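Local coordinates for rhamnosidase B (Bacillus sp., PDB 2OKX), which hydrolyses alpha-L-rhamnosides as a family 78 glycoside hydrolase, probably releasing terminal rhamnose from larger glycosides, at residues A[47-53]-A[91-97]; A[10-14]-A[23-27]; A[700-704]-A[769-775]; A[706-710]-A[722-726]. All blocks are in the same frame, centred on the assembly; numbering follows the deposited sequence.

Interaction 1. Residues A[47-53]-A[91-97]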
loop_
_atom_site.group_PDB
_atom_site.type_symbol
_atom_site.label_atom_id
_atom_site.label_comp_id
_atom_site.label_asym_id
_atom_site.label_seq_id
_atom_site.Cartn_x
_atom_site.Cartn_y
_atom_site.Cartn_z
ATOM N N ASP A 47 1.472 -10.447 -17.469
ATOM C CA ASP A 47 1.674 -11.057 -16.164
ATOM C C ASP A 47 3.168 -10.902 -15.898
ATOM O O ASP A 47 3.972 -11.497 -16.616
ATOM C CB ASP A 47 1.299 -12.545 -16.219
ATOM C CG ASP A 47 1.358 -13.211 -14.861
ATOM O OD1 ASP A 47 2.317 -12.935 -14.116
ATOM O OD2 ASP A 47 0.456 -14.015 -14.541
ATOM N N SER A 48 3.560 -10.157 -14.862
ATOM C CA SER A 48 2.661 -9.493 -13.916
ATOM C C SER A 48 2.219 -8.073 -14.286
ATOM O O SER A 48 1.054 -7.710 -14.092
ATOM C CB SER A 48 3.329 -9.445 -12.540
ATOM O OG SER A 48 3.920 -10.689 -12.213
ATOM N N ARG A 49 3.155 -7.269 -14.779
ATOM C CA ARG A 49 2.873 -5.882 -15.164
ATOM C C ARG A 49 3.645 -5.514 -16.436
ATOM O O ARG A 49 4.617 -6.183 -16.788
ATOM C CB ARG A 49 3.283 -4.933 -14.031
ATOM C CG ARG A 49 2.589 -5.181 -12.694
ATOM C CD ARG A 49 1.120 -4.803 -12.743
ATOM N NE ARG A 49 0.491 -4.860 -11.426
ATOM C CZ ARG A 49 -0.294 -5.845 -10.998
ATOM N NH1 ARG A 49 -0.564 -6.882 -11.784
ATOM N NH2 ARG A 49 -0.814 -5.790 -9.779
ATOM N N TYR A 50 3.230 -4.446 -17.115
ATOM C CA TYR A 50 3.908 -4.032 -18.339
ATOM C C TYR A 50 4.082 -2.522 -18.484
ATOM O O TYR A 50 3.411 -1.737 -17.817
ATOM C CB TYR A 50 3.133 -4.515 -19.570
ATOM C CG TYR A 50 1.864 -3.722 -19.831
ATOM C CD1 TYR A 50 0.630 -4.152 -19.346
ATOM C CD2 TYR A 50 1.909 -2.506 -20.513
ATOM C CE1 TYR A 50 -0.528 -3.390 -19.532
ATOM C CE2 TYR A 50 0.760 -1.735 -20.700
ATOM C CZ TYR A 50 -0.452 -2.182 -20.207
ATOM O OH TYR A 50 -1.578 -1.409 -20.374
ATOM N N VAL A 51 4.990 -2.146 -19.378
ATOM C CA VAL A 51 5.245 -0.758 -19.748
ATOM C C VAL A 51 5.197 -0.802 -21.281
ATOM O O VAL A 51 6.000 -1.493 -21.915
ATOM C CB VAL A 51 6.626 -0.261 -19.301
ATOM C CG1 VAL A 51 6.834 1.162 -19.810
ATOM C CG2 VAL A 51 6.734 -0.289 -17.776
ATOM N N LEU A 52 4.251 -0.076 -21.868
ATOM C CA LEU A 52 4.061 -0.071 -23.318
ATOM C C LEU A 52 4.702 1.080 -24.086
ATOM O O LEU A 52 4.597 2.244 -23.689
ATOM C CB LEU A 52 2.563 -0.092 -23.632
ATOM C CG LEU A 52 2.138 0.097 -25.094
ATOM C CD1 LEU A 52 2.558 -1.121 -25.914
ATOM C CD2 LEU A 52 0.625 0.292 -25.165
ATOM N N PHE A 53 5.352 0.734 -25.198
ATOM C CA PHE A 53 6.000 1.707 -26.071
ATOM C C PHE A 53 5.491 1.525 -27.500
ATOM O O PHE A 53 5.391 0.400 -27.994
ATOM C CB PHE A 53 7.520 1.522 -26.086
ATOM C CG PHE A 53 8.183 1.746 -24.759
ATOM C CD1 PHE A 53 8.242 0.725 -23.816
ATOM C CD2 PHE A 53 8.777 2.968 -24.462
ATOM C CE1 PHE A 53 8.888 0.918 -22.597
ATOM C CE2 PHE A 53 9.425 3.171 -23.246
ATOM C CZ PHE A 53 9.480 2.144 -22.313
ATOM N N ALA A 91 6.925 -2.066 -28.662
ATOM C CA ALA A 91 7.900 -2.581 -27.708
ATOM C C ALA A 91 7.260 -2.639 -26.333
ATOM O O ALA A 91 6.540 -1.722 -25.931
ATOM C CB ALA A 91 9.126 -1.687 -27.677
ATOM N N VAL A 92 7.519 -3.717 -25.606
ATOM C CA VAL A 92 6.938 -3.870 -24.284
ATOM C C VAL A 92 7.927 -4.414 -23.271
ATOM O O VAL A 92 8.737 -5.291 -23.581
ATOM C CB VAL A 92 5.730 -4.833 -24.304
ATOM C CG1 VAL A 92 5.077 -4.870 -22.926
ATOM C CG2 VAL A 92 4.730 -4.416 -25.374
ATOM N N LEU A 93 7.861 -3.874 -22.061
ATOM C CA LEU A 93 8.697 -4.338 -20.967
ATOM C C LEU A 93 7.715 -5.025 -20.034
ATOM O O LEU A 93 6.753 -4.406 -19.584
ATOM C CB LEU A 93 9.359 -3.173 -20.228
ATOM C CG LEU A 93 10.086 -3.601 -18.944
ATOM C CD1 LEU A 93 11.310 -4.427 -19.310
ATOM C CD2 LEU A 93 10.500 -2.377 -18.137
ATOM N N VAL A 94 7.930 -6.305 -19.763
ATOM C CA VAL A 94 7.037 -7.022 -18.871
ATOM C C VAL A 94 7.791 -7.424 -17.612
ATOM O O VAL A 94 8.867 -8.022 -17.683
ATOM C CB VAL A 94 6.449 -8.292 -19.542
ATOM C CG1 VAL A 94 5.596 -9.065 -18.542
ATOM C CG2 VAL A 94 5.609 -7.903 -20.753
ATOM N N LEU A 95 7.236 -7.061 -16.461
ATOM C CA LEU A 95 7.841 -7.411 -15.184
ATOM C C LEU A 95 7.084 -8.629 -14.672
ATOM O O LEU A 95 5.869 -8.568 -14.503
ATOM C CB LEU A 95 7.683 -6.278 -14.160
ATOM C CG LEU A 95 8.320 -4.901 -14.370
ATOM C CD1 LEU A 95 7.579 -4.141 -15.469
ATOM C CD2 LEU A 95 8.257 -4.124 -13.060
ATOM N N HIS A 96 7.777 -9.744 -14.466
ATOM C CA HIS A 96 7.101 -10.920 -13.929
ATOM C C HIS A 96 7.658 -11.179 -12.539
ATOM O O HIS A 96 8.847 -11.430 -12.381
ATOM C CB HIS A 96 7.318 -12.161 -14.794
ATOM C CG HIS A 96 6.565 -13.352 -14.297
ATOM N ND1 HIS A 96 5.193 -13.453 -14.398
ATOM C CD2 HIS A 96 6.971 -14.429 -13.585
ATOM C CE1 HIS A 96 4.787 -14.536 -13.761
ATOM N NE2 HIS A 96 5.846 -15.146 -13.259
ATOM N N PHE A 97 6.793 -11.121 -11.534
ATOM C CA PHE A 97 7.222 -11.314 -10.156
ATOM C C PHE A 97 7.632 -12.745 -9.825
ATOM O O PHE A 97 8.637 -12.962 -9.150
ATOM C CB PHE A 97 6.118 -10.865 -9.190
ATOM C CG PHE A 97 5.692 -9.429 -9.370
ATOM C CD1 PHE A 97 6.626 -8.440 -9.669
ATOM C CD2 PHE A 97 4.360 -9.061 -9.206
ATOM C CE1 PHE A 97 6.240 -7.100 -9.801
ATOM C CE2 PHE A 97 3.962 -7.728 -9.335
ATOM C CZ PHE A 97 4.906 -6.746 -9.632
#
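Strands 49-54 and 87-96 pair antiparallel, R49-F53 against L95-A91, as inner neighbours in the seven-stranded sheet of the N-terminal domain; the axes of 49-53 and 91-96 approach to 4.6 Å at 166°. R49-L95, V51-L93 and F53-A91 are hydrogen-bonded pairs, with V51 N reaching L93 O at 2.9 Å, and Y50-V94 and L52-V92 are the non-hydrogen-bonded ones between them. A classic beta bulge, just after the cis peptide bond that precedes S48, ends this regularity: S48 and R49 both face L95, whose O accepts from S48 N at 2.8 Å and from R49 N at 3.0 Å. At the bulge, S48 OG lies beside its own backbone N (chi1 -45°), where it takes the F97 N-H at 3.0 Å in an almost straight bond (176°), while S48 CB rests over one face of the F97 ring. H96 ND1 donates to D47 O at 3.2 Å, approaching from well above the carbonyl plane. The D47 carboxylate is held by Y104 and W187, and H96 NE2 by S18. Strand 57-62 flanks 49-54 and strand 22-31 flanks 87-96, and the face bearing Y50, L52 and V94 packs on strand 41-47 of a second sheet.

Interaction 2. Residues A[10-14]-A[23-27]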
loop_
_atom_site.group_PDB
_atom_site.type_symbol
_atom_site.label_atom_id
_atom_site.label_comp_id
_atom_site.label_asym_id
_atom_site.label_seq_id
_atom_site.Cartn_x
_atom_site.Cartn_y
_atom_site.Cartn_z
ATOM N N TRP A 10 -0.772 -15.422 -26.185
ATOM C CA TRP A 10 0.032 -15.093 -25.019
ATOM C C TRP A 10 1.432 -15.578 -25.365
ATOM O O TRP A 10 1.599 -16.706 -25.837
ATOM C CB TRP A 10 -0.442 -15.854 -23.781
ATOM C CG TRP A 10 -1.590 -15.250 -23.048
ATOM C CD1 TRP A 10 -2.908 -15.572 -23.171
ATOM C CD2 TRP A 10 -1.513 -14.247 -22.027
ATOM N NE1 TRP A 10 -3.661 -14.838 -22.283
ATOM C CE2 TRP A 10 -2.827 -14.016 -21.569
ATOM C CE3 TRP A 10 -0.458 -13.526 -21.452
ATOM C CZ2 TRP A 10 -3.117 -13.092 -20.559
ATOM C CZ3 TRP A 10 -0.747 -12.605 -20.445
ATOM C CH2 TRP A 10 -2.065 -12.399 -20.011
ATOM N N ILE A 11 2.436 -14.741 -25.141
ATOM C CA ILE A 11 3.804 -15.133 -25.437
ATOM C C ILE A 11 4.749 -14.824 -24.287
ATOM O O ILE A 11 4.475 -13.965 -23.444
ATOM C CB ILE A 11 4.345 -14.422 -26.696
ATOM C CG1 ILE A 11 4.374 -12.908 -26.470
ATOM C CG2 ILE A 11 3.487 -14.771 -27.900
ATOM C CD1 ILE A 11 5.021 -12.128 -27.607
ATOM N N TRP A 12 5.860 -15.544 -24.255
ATOM C CA TRP A 12 6.873 -15.338 -23.236
ATOM C C TRP A 12 8.208 -15.700 -23.875
ATOM O O TRP A 12 8.291 -15.841 -25.097
ATOM C CB TRP A 12 6.600 -16.216 -22.009
ATOM C CG TRP A 12 7.456 -15.853 -20.826
ATOM C CD1 TRP A 12 8.337 -16.665 -20.167
ATOM C CD2 TRP A 12 7.546 -14.568 -20.194
ATOM N NE1 TRP A 12 8.976 -15.963 -19.169
ATOM C CE2 TRP A 12 8.509 -14.675 -19.164
ATOM C CE3 TRP A 12 6.909 -13.336 -20.399
ATOM C CZ2 TRP A 12 8.850 -13.595 -18.340
ATOM C CZ3 TRP A 12 7.250 -12.259 -19.577
ATOM C CH2 TRP A 12 8.212 -12.400 -18.561
ATOM N N GLY A 13 9.245 -15.835 -23.058
ATOM C CA GLY A 13 10.558 -16.178 -23.568
ATOM C C GLY A 13 11.349 -16.890 -22.490
ATOM O O GLY A 13 10.979 -16.840 -21.320
ATOM N N GLY A 14 12.437 -17.552 -22.872
ATOM C CA GLY A 14 13.236 -18.268 -21.893
ATOM C C GLY A 14 12.638 -19.631 -21.590
ATOM O O GLY A 14 11.553 -19.954 -22.074
ATOM N N TRP A 23 12.547 -9.093 -15.583
ATOM C CA TRP A 23 12.016 -8.074 -16.479
ATOM C C TRP A 23 12.400 -8.496 -17.897
ATOM O O TRP A 23 13.578 -8.657 -18.210
ATOM C CB TRP A 23 12.609 -6.705 -16.125
ATOM C CG TRP A 23 12.150 -6.197 -14.777
ATOM C CD1 TRP A 23 11.389 -6.872 -13.860
ATOM C CD2 TRP A 23 12.417 -4.909 -14.206
ATOM N NE1 TRP A 23 11.166 -6.084 -12.755
ATOM C CE2 TRP A 23 11.785 -4.875 -12.941
ATOM C CE3 TRP A 23 13.127 -3.781 -14.639
ATOM C CZ2 TRP A 23 11.842 -3.753 -12.103
ATOM C CZ3 TRP A 23 13.183 -2.665 -13.803
ATOM C CH2 TRP A 23 12.543 -2.661 -12.551
ATOM N N ARG A 24 11.396 -8.694 -18.744
ATOM C CA ARG A 24 11.630 -9.142 -20.111
ATOM C C ARG A 24 11.089 -8.193 -21.177
ATOM O O ARG A 24 9.975 -7.683 -21.063
ATOM C CB ARG A 24 11.020 -10.536 -20.282
ATOM C CG ARG A 24 11.065 -11.106 -21.690
ATOM C CD ARG A 24 10.617 -12.566 -21.677
ATOM N NE ARG A 24 11.608 -13.424 -21.034
ATOM C CZ ARG A 24 12.751 -13.805 -21.599
ATOM N NH1 ARG A 24 13.054 -13.409 -22.830
ATOM N NH2 ARG A 24 13.597 -14.578 -20.932
ATOM N N CYS A 25 11.892 -7.976 -22.216
ATOM C CA CYS A 25 11.536 -7.094 -23.325
ATOM C C CYS A 25 10.924 -7.850 -24.498
ATOM O O CYS A 25 11.302 -8.986 -24.785
ATOM C CB CYS A 25 12.776 -6.357 -23.835
ATOM S SG CYS A 25 13.704 -5.443 -22.590
ATOM N N PHE A 26 9.981 -7.202 -25.177
ATOM C CA PHE A 26 9.332 -7.777 -26.348
ATOM C C PHE A 26 9.269 -6.719 -27.445
ATOM O O PHE A 26 9.055 -5.538 -27.166
ATOM C CB PHE A 26 7.912 -8.254 -26.023
ATOM C CG PHE A 26 7.861 -9.418 -25.075
ATOM C CD1 PHE A 26 7.868 -9.216 -23.697
ATOM C CD2 PHE A 26 7.817 -10.722 -25.561
ATOM C CE1 PHE A 26 7.832 -10.293 -22.818
ATOM C CE2 PHE A 26 7.781 -11.809 -24.693
ATOM C CZ PHE A 26 7.789 -11.595 -23.318
ATOM N N ARG A 27 9.471 -7.147 -28.688
ATOM C CA ARG A 27 9.425 -6.248 -29.834
ATOM C C ARG A 27 8.624 -6.873 -30.966
ATOM O O ARG A 27 8.785 -8.052 -31.285
ATOM C CB ARG A 27 10.836 -5.920 -30.334
ATOM C CG ARG A 27 11.604 -4.920 -29.472
ATOM C CD ARG A 27 13.027 -4.745 -29.979
ATOM N NE ARG A 27 13.061 -4.291 -31.366
ATOM C CZ ARG A 27 12.923 -3.025 -31.748
ATOM N NH1 ARG A 27 12.744 -2.069 -30.845
ATOM N NH2 ARG A 27 12.954 -2.716 -33.039
#
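W12 and R24 meet across strands 9-12 and 22-31, which belong to one sheet but have two strands between them; the axes of 10-12 and 23-27 pass 9.3 Å apart at 120°, so side chains make most of the contact. In the tightly packed part, R24 CD stands over the centre of the W12 six-membered ring, 3.7 Å from the centroid and 2° off the normal, a CH-pi contact. R24 CB touches W12 CH2 at 3.8 Å. F26 CZ presses on W12 CE3 at 3.5 Å, the two rings meeting obliquely, and I11 CD1 lies 3.7 Å from F26 CD2. V94 of strand 87-96 adjoins both W12 and F26. Replacing W12 by an alanine would probably open a gap beside F26 and take away the flat surface on which the R24 methylenes lie, letting that arginine shift.

After an extended start, the R24 chain bends at chi3 (-70°), carrying its guanidinium past the indole to lie face-on to the G13 peptide, with G13 C 3.5 Å from R24 CZ. The looser side is at the partly exposed G14, whose N lies over the same guanidinium face, nearer its rim. The guanidinium does not stack on the indole, and its cation-pi attraction to the five-membered ring is weak at best. Its polar atoms are paired with other residues: NE forms a salt bridge with E22 and NH1 a hydrogen bond with T131. The chemistry thus implies two roles for R24, whose hydrocarbon part packs on the indole while its charge is probably balanced by E22.

Interaction 3. Residues A[700-704]-A[769-775]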
loop_
_atom_site.group_PDB
_atom_site.type_symbol
_atom_site.label_atom_id
_atom_site.label_comp_id
_atom_site.label_asym_id
_atom_site.label_seq_id
_atom_site.Cartn_x
_atom_site.Cartn_y
_atom_site.Cartn_z
ATOM N N LEU A 700 -21.864 -5.626 16.871
ATOM C CA LEU A 700 -22.655 -4.423 16.635
ATOM C C LEU A 700 -22.711 -4.075 15.147
ATOM O O LEU A 700 -23.772 -3.741 14.621
ATOM C CB LEU A 700 -22.064 -3.254 17.423
ATOM C CG LEU A 700 -22.107 -3.372 18.951
ATOM C CD1 LEU A 700 -21.213 -2.317 19.575
ATOM C CD2 LEU A 700 -23.550 -3.225 19.440
ATOM N N PHE A 701 -21.570 -4.155 14.466
ATOM C CA PHE A 701 -21.533 -3.843 13.044
ATOM C C PHE A 701 -22.292 -4.872 12.210
ATOM O O PHE A 701 -22.779 -4.559 11.125
ATOM C CB PHE A 701 -20.082 -3.717 12.559
ATOM C CG PHE A 701 -19.501 -2.337 12.733
ATOM C CD1 PHE A 701 -18.243 -2.158 13.304
ATOM C CD2 PHE A 701 -20.207 -1.212 12.312
ATOM C CE1 PHE A 701 -17.696 -0.885 13.455
ATOM C CE2 PHE A 701 -19.669 0.069 12.457
ATOM C CZ PHE A 701 -18.408 0.232 13.031
ATOM N N LEU A 702 -22.402 -6.099 12.707
ATOM C CA LEU A 702 -23.141 -7.119 11.969
ATOM C C LEU A 702 -24.618 -6.725 11.954
ATOM O O LEU A 702 -25.310 -6.894 10.950
ATOM C CB LEU A 702 -22.975 -8.494 12.621
ATOM C CG LEU A 702 -23.771 -9.644 11.984
ATOM C CD1 LEU A 702 -23.563 -9.674 10.478
ATOM C CD2 LEU A 702 -23.332 -10.962 12.606
ATOM N N VAL A 703 -25.093 -6.192 13.073
ATOM C CA VAL A 703 -26.481 -5.758 13.165
ATOM C C VAL A 703 -26.737 -4.706 12.091
ATOM O O VAL A 703 -27.651 -4.846 11.276
ATOM C CB VAL A 703 -26.786 -5.140 14.548
ATOM C CG1 VAL A 703 -28.190 -4.540 14.556
ATOM C CG2 VAL A 703 -26.660 -6.204 15.631
ATOM N N LYS A 704 -25.910 -3.664 12.083
ATOM C CA LYS A 704 -26.064 -2.588 11.109
ATOM C C LYS A 704 -25.896 -3.076 9.674
ATOM O O LYS A 704 -26.582 -2.603 8.771
ATOM C CB LYS A 704 -25.068 -1.457 11.385
ATOM C CG LYS A 704 -25.284 -0.243 10.490
ATOM C CD LYS A 704 -24.226 0.820 10.702
ATOM C CE LYS A 704 -24.303 1.885 9.614
ATOM N NZ LYS A 704 -23.150 2.824 9.682
ATOM N N VAL A 769 -19.309 2.616 18.457
ATOM C CA VAL A 769 -19.923 1.702 17.501
ATOM C C VAL A 769 -21.353 1.347 17.904
ATOM O O VAL A 769 -22.233 1.240 17.052
ATOM C CB VAL A 769 -19.096 0.401 17.353
ATOM C CG1 VAL A 769 -19.799 -0.561 16.412
ATOM C CG2 VAL A 769 -17.706 0.729 16.818
ATOM N N ALA A 770 -21.585 1.160 19.198
ATOM C CA ALA A 770 -22.922 0.829 19.680
ATOM C C ALA A 770 -23.872 1.981 19.352
ATOM O O ALA A 770 -25.029 1.769 18.981
ATOM C CB ALA A 770 -22.892 0.581 21.185
ATOM N N TYR A 771 -23.365 3.201 19.481
ATOM C CA TYR A 771 -24.149 4.397 19.202
ATOM C C TYR A 771 -24.498 4.504 17.717
ATOM O O TYR A 771 -25.653 4.744 17.359
ATOM C CB TYR A 771 -23.362 5.635 19.630
ATOM C CG TYR A 771 -24.142 6.928 19.548
ATOM C CD1 TYR A 771 -25.116 7.239 20.498
ATOM C CD2 TYR A 771 -23.904 7.842 18.525
ATOM C CE1 TYR A 771 -25.833 8.435 20.429
ATOM C CE2 TYR A 771 -24.613 9.035 18.446
ATOM C CZ TYR A 771 -25.576 9.327 19.401
ATOM O OH TYR A 771 -26.279 10.505 19.318
ATOM N N LEU A 772 -23.498 4.323 16.858
ATOM C CA LEU A 772 -23.693 4.409 15.413
ATOM C C LEU A 772 -24.561 3.307 14.831
ATOM O O LEU A 772 -25.280 3.527 13.859
ATOM C CB LEU A 772 -22.346 4.382 14.685
ATOM C CG LEU A 772 -21.477 5.636 14.707
ATOM C CD1 LEU A 772 -20.148 5.339 14.026
ATOM C CD2 LEU A 772 -22.196 6.766 13.997
ATOM N N CYS A 773 -24.483 2.115 15.410
ATOM C CA CYS A 773 -25.260 0.993 14.907
ATOM C C CYS A 773 -26.712 0.997 15.378
ATOM O O CYS A 773 -27.512 0.176 14.940
ATOM C CB CYS A 773 -24.573 -0.321 15.289
ATOM S SG CYS A 773 -22.980 -0.550 14.448
ATOM N N GLY A 774 -27.046 1.930 16.263
ATOM C CA GLY A 774 -28.408 2.024 16.758
ATOM C C GLY A 774 -28.795 0.909 17.710
ATOM O O GLY A 774 -29.976 0.599 17.867
ATOM N N VAL A 775 -27.796 0.301 18.341
ATOM C CA VAL A 775 -28.039 -0.777 19.289
ATOM C C VAL A 775 -28.322 -0.168 20.653
ATOM O O VAL A 775 -29.104 -0.705 21.438
ATOM C CB VAL A 775 -26.816 -1.720 19.388
ATOM C CG1 VAL A 775 -26.987 -2.684 20.551
ATOM C CG2 VAL A 775 -26.657 -2.494 18.089
#
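A Schellman motif at the C-terminal end of helix 764-772, where L700 meets A770 and V775, packs against helix 696-715 within the six-hairpin glycosidase domain, the alpha barrel of this family. G774 has positive phi (72°), and the chain folds back with V775 N donating to A770 O at 3.2 Å, which brings V775 round to face L700. That leucine straddles the turn: CD1 lies on A770 N at 3.5 Å, and CD2 packs on V775. Beside it, V769 CG1 stands over the centre of the F701 ring, 3.7 Å from its centroid and 12° off the normal. C773 SG approaches the same ring obliquely, 4.3 Å from the centroid, as a sulfur-aromatic contact. With SG turned anti to its carbonyl carbon (chi1 -67°), the cysteine also touches K704 of the same helix as F701, the lysine CB being 3.8 Å from C773 SG. F632 of helix 627-644 meets the F701 ring edge-to-face, while I736 of helix 723-739 packs against L700 and V703, so the contact continues into two other helices. L700 crosses V775 at about a right angle, and L700 CD2 and V775 CG2, at 3.5 Å, are closer than usual for two carbons.

Interaction 4. Residues A[706-710]-A[722-726]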
loop_
_atom_site.group_PDB
_atom_site.type_symbol
_atom_site.label_atom_id
_atom_site.label_comp_id
_atom_site.label_asym_id
_atom_site.label_seq_id
_atom_site.Cartn_x
_atom_site.Cartn_y
_atom_site.Cartn_z
ATOM N N LEU A 706 -26.612 -6.057 8.541
ATOM C CA LEU A 706 -27.827 -6.797 8.214
ATOM C C LEU A 706 -28.935 -5.837 7.798
ATOM O O LEU A 706 -29.709 -6.121 6.883
ATOM C CB LEU A 706 -28.280 -7.614 9.424
ATOM C CG LEU A 706 -27.391 -8.808 9.772
ATOM C CD1 LEU A 706 -27.666 -9.268 11.195
ATOM C CD2 LEU A 706 -27.641 -9.922 8.765
ATOM N N ARG A 707 -29.008 -4.700 8.479
ATOM C CA ARG A 707 -30.021 -3.697 8.174
ATOM C C ARG A 707 -29.665 -2.904 6.918
ATOM O O ARG A 707 -30.512 -2.692 6.048
ATOM C CB ARG A 707 -30.202 -2.766 9.373
ATOM C CG ARG A 707 -30.852 -3.464 10.554
ATOM C CD ARG A 707 -30.742 -2.669 11.836
ATOM N NE ARG A 707 -31.490 -3.310 12.916
ATOM C CZ ARG A 707 -31.365 -2.999 14.202
ATOM N NH1 ARG A 707 -32.092 -3.636 15.109
ATOM N NH2 ARG A 707 -30.505 -2.063 14.583
ATOM N N ASP A 708 -28.409 -2.475 6.818
ATOM C CA ASP A 708 -27.960 -1.720 5.651
ATOM C C ASP A 708 -28.193 -2.512 4.365
ATOM O O ASP A 708 -28.420 -1.933 3.303
ATOM C CB ASP A 708 -26.469 -1.381 5.773
ATOM C CG ASP A 708 -26.194 -0.285 6.785
ATOM O OD1 ASP A 708 -25.015 -0.099 7.152
ATOM O OD2 ASP A 708 -27.150 0.398 7.210
ATOM N N SER A 709 -28.142 -3.840 4.467
ATOM C CA SER A 709 -28.329 -4.708 3.303
ATOM C C SER A 709 -29.697 -4.532 2.644
ATOM O O SER A 709 -29.846 -4.750 1.442
ATOM C CB SER A 709 -28.145 -6.176 3.699
ATOM O OG SER A 709 -29.199 -6.618 4.540
ATOM N N ARG A 710 -30.693 -4.144 3.432
ATOM C CA ARG A 710 -32.036 -3.944 2.898
ATOM C C ARG A 710 -32.034 -2.914 1.774
ATOM O O ARG A 710 -32.675 -3.110 0.740
ATOM C CB ARG A 710 -32.992 -3.505 4.011
ATOM C CG ARG A 710 -34.366 -3.057 3.517
ATOM C CD ARG A 710 -35.426 -3.242 4.591
ATOM N NE ARG A 710 -35.758 -4.654 4.769
ATOM C CZ ARG A 710 -36.535 -5.132 5.737
ATOM N NH1 ARG A 710 -36.776 -6.433 5.810
ATOM N NH2 ARG A 710 -37.064 -4.313 6.638
ATOM N N ALA A 722 -34.512 -9.508 2.097
ATOM C CA ALA A 722 -33.744 -8.954 3.209
ATOM C C ALA A 722 -34.503 -8.937 4.533
ATOM O O ALA A 722 -33.953 -8.536 5.560
ATOM C CB ALA A 722 -33.280 -7.542 2.862
ATOM N N ASP A 723 -35.759 -9.373 4.521
ATOM C CA ASP A 723 -36.554 -9.382 5.747
ATOM C C ASP A 723 -36.017 -10.356 6.784
ATOM O O ASP A 723 -36.078 -10.090 7.984
ATOM C CB ASP A 723 -38.019 -9.703 5.440
ATOM C CG ASP A 723 -38.718 -8.573 4.707
ATOM O OD1 ASP A 723 -38.529 -8.446 3.480
ATOM O OD2 ASP A 723 -39.446 -7.801 5.364
ATOM N N ALA A 724 -35.488 -11.483 6.321
ATOM C CA ALA A 724 -34.931 -12.480 7.226
ATOM C C ALA A 724 -33.743 -11.878 7.969
ATOM O O ALA A 724 -33.576 -12.089 9.173
ATOM C CB ALA A 724 -34.494 -13.717 6.444
ATOM N N PHE A 725 -32.917 -11.126 7.246
ATOM C CA PHE A 725 -31.750 -10.481 7.844
ATOM C C PHE A 725 -32.215 -9.450 8.867
ATOM O O PHE A 725 -31.589 -9.269 9.911
ATOM C CB PHE A 725 -30.906 -9.785 6.767
ATOM C CG PHE A 725 -30.168 -10.731 5.852
ATOM C CD1 PHE A 725 -29.623 -10.269 4.657
ATOM C CD2 PHE A 725 -30.000 -12.073 6.185
ATOM C CE1 PHE A 725 -28.927 -11.126 3.806
ATOM C CE2 PHE A 725 -29.305 -12.938 5.340
ATOM C CZ PHE A 725 -28.767 -12.462 4.148
ATOM N N ALA A 726 -33.319 -8.777 8.559
ATOM C CA ALA A 726 -33.867 -7.765 9.451
ATOM C C ALA A 726 -34.275 -8.385 10.786
ATOM O O ALA A 726 -34.029 -7.811 11.849
ATOM C CB ALA A 726 -35.063 -7.087 8.794
HETATM O O HOH W 1 -33.695 -5.060 11.871
#
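L706 faces F725 and R710 faces A722 with CA-CA separations of 5.4 and 5.3 Å, so helix 696-715 and the start of helix 723-739 run in opposite senses with their backbones close together. At the R710 end the small A722 lies against the other backbone, its CB 3.8 Å from R710 CA. On the inner side, L706 CD2 meets F725 CB at 3.8 Å, the two side chains crossing at about a right angle, and S709 OG sits at the edge of the F725 ring, 3.7 Å from CD1. The same phenylalanine goes on to touch L661, T662 and L665 of helix 647-665.

The outer side is polar. R710 starts out with CG anti to its backbone N (chi1 171°) and bends at chi3 (-73°), which swings the guanidinium across to the neighbouring helix. There NH1 forms a salt bridge with D723 OD2 at 3.0 Å, the two flat groups 48° apart, while A726 CB lies over one guanidinium face. R710 NE, by contrast, is buried without a polar partner. A leucine in its place would probably leave the exposed D723 carboxylate without this countercharge and A726 without the flat group that covers it. Nearer the middle of the first helix, R707 NE donates to a water at 3.0 Å; the water lies at the edge of the R707 guanidinium, in its plane, and donates to A726 O. With an apolar seam inside and a charged outer side, these two consecutive antiparallel helices, joined by a short connection, form a helical hairpin within the six-hairpin glycosidase domain.

The contacts fall into two groups in distant regions of the chain. Interactions 1 and 2, with centres 8 Å apart, share a sheet: strand 87-96 joins strand 22-31 through V92 O to F26 N and V94 N to R24 O, both probable hydrogen bonds of 2.8 Å. Interactions 3 and 4 share helix 696-715 in the six-hairpin glycosidase domain, their centres 14 Å apart, with R707 of interaction 4 near C773 and G774. Between the groups, centres are 45 to 53 Å apart and nearest atoms at least about 29 Å. A glycerol, probably from the crystallisation liquor, lies about 4 Å from the F53 side chain of interaction 1; the calcium ligands V423 and H522 belong to none of the four.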